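Local coordinates for cell shape-determining protein MreC (Listeria monocytogenes, PDB 2J5U), which is probably involved in forming and maintaining bacterial cell shape and assembles as an oligomer of dimers, at residues S107-K112 / G183-G188; G111-T114 / S120-V123. All coordinates share one frame; numbering follows the deposited sequence.

Along the chain, strand 108-116 comes first and serves both contacts, which share Gly111 and Lys112. Contact 2 closes the short loop: the chain turns after this strand and comes back as strand 121-125, so that 111-114 and 120-123 form a local hairpin within the first six-stranded barrel. Contact 1 closes a far longer loop, with 70 residues between its segments; strands 135-139, 145-153, 158-165 and 175-178 of the second barrel are made before the chain returns at 183-188. Contact 2 nests within that span, apart from the shared residues, and joins neighbours in one sheet, whereas contact 1 ties that sheet to a connection of the other barrel. Their centres lie about 12 Å apart.

Contact 1. Residues S107-K112 / G183-G188; sequences SGLIGK and GKFPAG
The backbones of the 108-112 part of strand 108-116 and the irregular 183-188 segment stay well apart, the closest CA pairing being Lys112 CA to Phe185 CA at 8.8 Å, and the Phe185 side chain spans the gap towards Leu109, Gly111 and Lys112. Its CG stands anti to the carbonyl carbon (chi1 -69°), which sends the ring at the strand. Lys112 CB lies at the ring edge, near its plane, 3.5 Å from Phe185 CZ. The rest of the lysine chain leads away, so its aliphatic root does the touching. Leu109 CD2 approaches obliquely, 4.4 Å from Phe185 CE1, in a looser apolar contact. Gly111 O is also oblique, 4.2 Å from Phe185 CZ. These meetings bury 134 Å² by van der Waals contact alone. The Phe185 side chain also touches Ala102, and the Phe185 backbone O accepts a hydrogen bond from Arg227 NH2. Ile110 and Gly111 both face Val103 in a classic beta bulge, where at Gly111 (phi 165°) a CB would jam against Ile110 O. An aromatic side chain from the 175-178 to 190-199 connection of one barrel thus packs on a bulged strand of the other, where the two MreC beta barrels join.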
loop_
_atom_site.group_PDB
_atom_site.type_symbol
_atom_site.label_atom_id
_atom_site.label_comp_id
_atom_site.label_asym_id
_atom_site.label_seq_id
_atom_site.Cartn_x
_atom_site.Cartn_y
_atom_site.Cartn_z
ATOM N N SER A 107 -25.522 6.648 -71.294
ATOM C CA SER A 107 -26.580 7.384 -70.623
ATOM C C SER A 107 -27.641 6.548 -69.907
ATOM O O SER A 107 -28.671 7.085 -69.494
ATOM C CB SER A 107 -27.250 8.347 -71.614
ATOM O OG SER A 107 -27.089 7.910 -72.954
ATOM N N GLY A 108 -27.414 5.245 -69.750
ATOM C CA GLY A 108 -28.398 4.432 -69.046
ATOM C C GLY A 108 -28.611 2.973 -69.417
ATOM O O GLY A 108 -27.981 2.420 -70.320
ATOM N N LEU A 109 -29.520 2.347 -68.680
ATOM C CA LEU A 109 -29.889 0.947 -68.881
ATOM C C LEU A 109 -30.825 0.823 -70.088
ATOM O O LEU A 109 -31.769 1.611 -70.222
ATOM C CB LEU A 109 -30.627 0.431 -67.639
ATOM C CG LEU A 109 -31.150 -1.005 -67.713
ATOM C CD1 LEU A 109 -29.969 -1.928 -67.701
ATOM C CD2 LEU A 109 -32.042 -1.340 -66.555
ATOM N N ILE A 110 -30.585 -0.151 -70.964
ATOM C CA ILE A 110 -31.494 -0.306 -72.100
ATOM C C ILE A 110 -32.202 -1.663 -72.167
ATOM O O ILE A 110 -33.166 -1.824 -72.908
ATOM C CB ILE A 110 -30.798 -0.048 -73.461
ATOM C CG1 ILE A 110 -29.813 -1.170 -73.775
ATOM C CG2 ILE A 110 -30.112 1.303 -73.429
ATOM C CD1 ILE A 110 -29.334 -1.173 -75.184
ATOM N N GLY A 111 -31.738 -2.646 -71.407
ATOM C CA GLY A 111 -32.419 -3.924 -71.452
ATOM C C GLY A 111 -31.669 -5.085 -70.861
ATOM O O GLY A 111 -30.741 -4.894 -70.076
ATOM N N LYS A 112 -32.083 -6.292 -71.232
ATOM C CA LYS A 112 -31.430 -7.488 -70.743
ATOM C C LYS A 112 -31.361 -8.548 -71.819
ATOM O O LYS A 112 -32.206 -8.608 -72.703
ATOM C CB LYS A 112 -32.154 -8.049 -69.517
ATOM C CG LYS A 112 -33.475 -8.716 -69.796
ATOM C CD LYS A 112 -33.936 -9.463 -68.559
ATOM C CE LYS A 112 -35.244 -10.194 -68.800
ATOM N NZ LYS A 112 -36.320 -9.278 -69.296
ATOM N N GLY A 183 -31.417 -10.302 -58.372
ATOM C CA GLY A 183 -30.408 -11.333 -58.513
ATOM C C GLY A 183 -29.664 -11.457 -59.824
ATOM O O GLY A 183 -28.817 -12.338 -59.958
ATOM N N LYS A 184 -29.938 -10.594 -60.793
ATOM C CA LYS A 184 -29.250 -10.725 -62.062
ATOM C C LYS A 184 -28.532 -9.518 -62.633
ATOM O O LYS A 184 -27.750 -9.659 -63.562
ATOM C CB LYS A 184 -30.200 -11.283 -63.111
ATOM C CG LYS A 184 -31.533 -10.617 -63.146
ATOM C CD LYS A 184 -32.581 -11.530 -62.574
ATOM C CE LYS A 184 -32.683 -12.827 -63.366
ATOM N NZ LYS A 184 -33.948 -13.566 -63.033
ATOM N N PHE A 185 -28.777 -8.335 -62.094
ATOM C CA PHE A 185 -28.099 -7.142 -62.600
ATOM C C PHE A 185 -27.201 -6.618 -61.503
ATOM O O PHE A 185 -27.431 -6.898 -60.329
ATOM C CB PHE A 185 -29.091 -6.015 -62.918
ATOM C CG PHE A 185 -29.984 -6.273 -64.093
ATOM C CD1 PHE A 185 -31.042 -5.410 -64.352
ATOM C CD2 PHE A 185 -29.741 -7.315 -64.971
ATOM C CE1 PHE A 185 -31.846 -5.573 -65.475
ATOM C CE2 PHE A 185 -30.534 -7.492 -66.099
ATOM C CZ PHE A 185 -31.591 -6.616 -66.354
ATOM N N PRO A 186 -26.136 -5.885 -61.871
ATOM C CA PRO A 186 -25.278 -5.343 -60.821
ATOM C C PRO A 186 -26.094 -4.141 -60.364
ATOM O O PRO A 186 -26.936 -3.652 -61.119
ATOM C CB PRO A 186 -24.026 -4.930 -61.581
ATOM C CG PRO A 186 -24.565 -4.557 -62.915
ATOM C CD PRO A 186 -25.519 -5.688 -63.192
ATOM N N ALA A 187 -25.887 -3.666 -59.144
ATOM C CA ALA A 187 -26.658 -2.516 -58.702
ATOM C C ALA A 187 -25.965 -1.221 -59.115
ATOM O O ALA A 187 -24.771 -1.213 -59.404
ATOM C CB ALA A 187 -26.850 -2.562 -57.199
ATOM N N GLY A 188 -26.727 -0.135 -59.175
ATOM C CA GLY A 188 -26.142 1.139 -59.527
ATOM C C GLY A 188 -26.228 1.587 -60.973
ATOM O O GLY A 188 -25.759 2.673 -61.299
#

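Contact 2. Residues G111-T114 / S120-V123; sequences GKVT and SATV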
loop_
_atom_site.group_PDB
_atom_site.type_symbol
_atom_site.label_atom_id
_atom_site.label_comp_id
_atom_site.label_asym_id
_atom_site.label_seq_id
_atom_site.Cartn_x
_atom_site.Cartn_y
_atom_site.Cartn_z
ATOM N N GLY A 111 -31.738 -2.646 -71.407
ATOM C CA GLY A 111 -32.419 -3.924 -71.452
ATOM C C GLY A 111 -31.669 -5.085 -70.861
ATOM O O GLY A 111 -30.741 -4.894 -70.076
ATOM N N LYS A 112 -32.083 -6.292 -71.232
ATOM C CA LYS A 112 -31.430 -7.488 -70.743
ATOM C C LYS A 112 -31.361 -8.548 -71.819
ATOM O O LYS A 112 -32.206 -8.608 -72.703
ATOM C CB LYS A 112 -32.154 -8.049 -69.517
ATOM C CG LYS A 112 -33.475 -8.716 -69.796
ATOM C CD LYS A 112 -33.936 -9.463 -68.559
ATOM C CE LYS A 112 -35.244 -10.194 -68.800
ATOM N NZ LYS A 112 -36.320 -9.278 -69.296
ATOM N N VAL A 113 -30.342 -9.390 -71.737
ATOM C CA VAL A 113 -30.184 -10.444 -72.713
ATOM C C VAL A 113 -31.267 -11.501 -72.517
ATOM O O VAL A 113 -31.538 -11.926 -71.401
ATOM C CB VAL A 113 -28.809 -11.094 -72.576
ATOM C CG1 VAL A 113 -28.620 -12.143 -73.644
ATOM C CG2 VAL A 113 -27.743 -10.034 -72.688
ATOM N N THR A 114 -31.902 -11.918 -73.598
ATOM C CA THR A 114 -32.933 -12.935 -73.469
ATOM C C THR A 114 -32.503 -14.280 -74.035
ATOM O O THR A 114 -32.493 -15.269 -73.310
ATOM C CB THR A 114 -34.261 -12.492 -74.117
ATOM O OG1 THR A 114 -34.017 -11.948 -75.417
ATOM C CG2 THR A 114 -34.932 -11.451 -73.261
ATOM N N SER A 120 -24.095 -14.281 -81.360
ATOM C CA SER A 120 -25.009 -13.146 -81.354
ATOM C C SER A 120 -26.047 -13.423 -80.306
ATOM O O SER A 120 -26.117 -14.541 -79.801
ATOM C CB SER A 120 -25.669 -12.959 -82.727
ATOM O OG SER A 120 -26.410 -14.098 -83.120
ATOM N N ALA A 121 -26.842 -12.413 -79.969
ATOM C CA ALA A 121 -27.869 -12.584 -78.960
ATOM C C ALA A 121 -28.972 -11.546 -79.073
ATOM O O ALA A 121 -28.792 -10.480 -79.661
ATOM C CB ALA A 121 -27.252 -12.527 -77.589
ATOM N N THR A 122 -30.114 -11.871 -78.483
ATOM C CA THR A 122 -31.283 -11.010 -78.493
ATOM C C THR A 122 -31.382 -10.305 -77.155
ATOM O O THR A 122 -31.141 -10.914 -76.117
ATOM C CB THR A 122 -32.570 -11.858 -78.694
ATOM O OG1 THR A 122 -32.494 -12.553 -79.942
ATOM C CG2 THR A 122 -33.806 -10.992 -78.691
ATOM N N VAL A 123 -31.717 -9.021 -77.164
ATOM C CA VAL A 123 -31.883 -8.317 -75.912
ATOM C C VAL A 123 -33.234 -7.606 -75.923
ATOM O O VAL A 123 -33.622 -6.950 -76.902
ATOM C CB VAL A 123 -30.686 -7.321 -75.603
ATOM C CG1 VAL A 123 -29.621 -7.442 -76.634
ATOM C CG2 VAL A 123 -31.166 -5.902 -75.489
#
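Val113 and Val123 are paired across an antiparallel beta hairpin, a non-hydrogen-bonded pair made by strands 108-116 and 121-125 of the first MreC barrel. Their CA atoms are 4.2 Å apart, and the short strand axes run at 143° to one another, short of exactly antiparallel, as in a twisted pair. The backbone hydrogen bond between 111-114 and 120-123 runs from Thr114 N to Thr122 O; it is 2.8 Å long and nearly straight, with 175° at the hydrogen. Around the valine pair, two CA-H...O contacts add to it: Val123 CA lies 3.2 Å from Lys112 O, and Val113 CA approaches Thr122 O less closely.

Apolar contact across the pair is one methyl-to-methyl approach: on the sheet face that carries both valine side chains, Val113 CG1, anti to its own N, reaches Ala121 CB at 4.2 Å. Val123 CB packs instead on Lys112 O, 3.5 Å away. The same face continues onto Val103, which both valines touch, and Val123 also meets Ile89 of strand 86-89.

The polar side chains meet at the two threonines, which cross obliquely. Thr114 OG1 sits between its backbone N and carbonyl carbon (chi1 47°), which brings it to Thr122 O as a second, weak donor at 3.1 Å. Thr122 O thus takes one bond from Thr114 N and a weak one from Thr114 OG1, while Thr122 CG2 packs 3.4 Å from Thr114 OG1.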